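Local coordinates for conserved hypothetical protein (Pseudomonas aeruginosa, PDB 1YLL) that is of unknown function but belongs to the HutD family of cupin-like beta-barrel proteins, probably linked to histidine utilisation, at residues S45-G50 / D110-Y115. Residues are numbered along the deposited sequence; the frame is centred on the assembly and turned at random.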
loop_
_atom_site.group_PDB
_atom_site.type_symbol
_atom_site.label_atom_id
_atom_site.label_comp_id
_atom_site.label_asym_id
_atom_site.label_seq_id
_atom_site.Cartn_x
_atom_site.Cartn_y
_atom_site.Cartn_z
ATOM N N SER D 45 27.465 3.104 5.505
ATOM C CA SER D 45 28.257 2.129 4.767
ATOM C C SER D 45 28.247 0.765 5.445
ATOM O O SER D 45 27.824 0.634 6.598
ATOM C CB SER D 45 29.716 2.598 4.708
ATOM O OG SER D 45 30.251 2.751 6.037
ATOM N N ILE D 46 28.720 -0.234 4.694
ATOM C CA ILE D 46 28.875 -1.590 5.208
ATOM C C ILE D 46 30.369 -1.857 5.077
ATOM O O ILE D 46 30.960 -1.553 4.047
ATOM C CB ILE D 46 28.183 -2.629 4.343
ATOM C CG1 ILE D 46 26.678 -2.487 4.428
ATOM C CG2 ILE D 46 28.603 -4.037 4.797
ATOM C CD1 ILE D 46 26.062 -3.223 3.238
ATOM N N ALA D 47 30.999 -2.400 6.101
ATOM C CA ALA D 47 32.423 -2.683 5.969
ATOM C C ALA D 47 32.664 -4.153 6.244
ATOM O O ALA D 47 31.867 -4.809 6.922
ATOM C CB ALA D 47 33.246 -1.821 6.924
ATOM N N ASP D 48 33.722 -4.677 5.632
ATOM C CA ASP D 48 34.137 -6.051 5.859
ATOM C C ASP D 48 35.382 -5.884 6.686
ATOM O O ASP D 48 36.245 -5.071 6.359
ATOM C CB ASP D 48 34.470 -6.760 4.554
ATOM C CG ASP D 48 33.236 -7.196 3.812
ATOM O OD1 ASP D 48 32.176 -6.593 4.063
ATOM O OD2 ASP D 48 33.319 -8.124 2.980
ATOM N N VAL D 49 35.470 -6.612 7.789
ATOM C CA VAL D 49 36.645 -6.501 8.620
ATOM C C VAL D 49 37.154 -7.923 8.652
ATOM O O VAL D 49 36.516 -8.791 9.238
ATOM C CB VAL D 49 36.285 -6.041 10.032
ATOM C CG1 VAL D 49 37.551 -5.810 10.830
ATOM C CG2 VAL D 49 35.447 -4.772 9.964
ATOM N N GLY D 50 38.290 -8.139 7.998
ATOM C CA GLY D 50 38.854 -9.477 7.893
ATOM C C GLY D 50 39.893 -9.828 8.922
ATOM O O GLY D 50 40.182 -11.012 9.121
ATOM N N ASP D 110 30.014 -5.185 9.012
ATOM C CA ASP D 110 29.327 -4.280 9.902
ATOM C C ASP D 110 28.580 -3.222 9.104
ATOM O O ASP D 110 28.722 -3.126 7.883
ATOM C CB ASP D 110 30.289 -3.610 10.900
ATOM C CG ASP D 110 31.404 -2.840 10.243
ATOM O OD1 ASP D 110 31.207 -2.226 9.158
ATOM O OD2 ASP D 110 32.499 -2.827 10.847
ATOM N N PHE D 111 27.739 -2.489 9.816
ATOM C CA PHE D 111 26.914 -1.432 9.253
ATOM C C PHE D 111 27.343 -0.182 10.036
ATOM O O PHE D 111 27.344 -0.195 11.275
ATOM C CB PHE D 111 25.465 -1.818 9.525
ATOM C CG PHE D 111 24.467 -0.795 9.109
ATOM C CD1 PHE D 111 24.264 -0.505 7.746
ATOM C CD2 PHE D 111 23.705 -0.138 10.055
ATOM C CE1 PHE D 111 23.316 0.433 7.362
ATOM C CE2 PHE D 111 22.744 0.805 9.668
ATOM C CZ PHE D 111 22.558 1.088 8.326
ATOM N N ASN D 112 27.678 0.890 9.311
ATOM C CA ASN D 112 28.232 2.080 9.952
ATOM C C ASN D 112 27.512 3.344 9.606
ATOM O O ASN D 112 27.288 3.581 8.438
ATOM C CB ASN D 112 29.670 2.301 9.449
ATOM C CG ASN D 112 30.702 1.465 10.175
ATOM O OD1 ASN D 112 30.987 1.700 11.346
ATOM N ND2 ASN D 112 31.276 0.495 9.474
ATOM N N LEU D 113 27.195 4.170 10.615
ATOM C CA LEU D 113 26.640 5.505 10.347
ATOM C C LEU D 113 27.747 6.431 10.860
ATOM O O LEU D 113 28.217 6.231 11.957
ATOM C CB LEU D 113 25.409 5.785 11.227
ATOM C CG LEU D 113 24.380 6.893 10.909
ATOM C CD1 LEU D 113 23.918 7.564 12.164
ATOM C CD2 LEU D 113 24.844 7.876 9.870
ATOM N N ILE D 114 28.185 7.393 10.053
ATOM C CA ILE D 114 29.175 8.365 10.522
ATOM C C ILE D 114 28.543 9.713 10.199
ATOM O O ILE D 114 28.137 9.923 9.064
ATOM C CB ILE D 114 30.499 8.193 9.760
ATOM C CG1 ILE D 114 31.005 6.756 9.971
ATOM C CG2 ILE D 114 31.561 9.247 10.218
ATOM C CD1 ILE D 114 32.303 6.450 9.259
ATOM N N TYR D 115 28.470 10.614 11.180
ATOM C CA TYR D 115 27.869 11.907 10.894
ATOM C C TYR D 115 28.480 13.021 11.737
ATOM O O TYR D 115 29.078 12.776 12.786
ATOM C CB TYR D 115 26.354 11.862 11.114
ATOM C CG TYR D 115 25.916 11.767 12.548
ATOM C CD1 TYR D 115 25.525 12.898 13.274
ATOM C CD2 TYR D 115 25.896 10.540 13.205
ATOM C CE1 TYR D 115 25.119 12.802 14.607
ATOM C CE2 TYR D 115 25.491 10.427 14.542
ATOM C CZ TYR D 115 25.102 11.565 15.242
ATOM O OH TYR D 115 24.742 11.446 16.559
HETATM O O HOH W 1 29.841 5.340 6.972
#
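A47 and D110 face each other as an antiparallel hydrogen-bonded pair, and the aspartate returns to its partner with its side chain. D110 N bonds to A47 O at 2.8 Å, and A47 N returns a bond to D110 O. The same N-H also makes a weak bond to D110 OD1, because CG sits between the backbone N and carbonyl carbon of D110 (chi1 58°) and the carboxylate folds back over the neighbouring strand. There OD1 lies 3.1 Å from A47 CB. OD2 meets V49 CG2 at 3.6 Å, the V49 and D110 side chains crossing at about a right angle. Two residues along, S45 and N112 form the next hydrogen-bonded pair, with S45 OG 3.5 Å from N112 CB and a water on S45 OG. Between them, the non-hydrogen-bonded pair I46 and F111 turns to the other face, and I46 CG2 packs 3.2 Å from D110 O. The amide oxygen of N112 is hydrogen-bonded to the guanidinium of R63, and F111 stacks on F145. Strands 24-31 and 62-69 flank the pair, making this a buried, central strand pairing in an antiparallel sheet of a cupin-type beta-barrel.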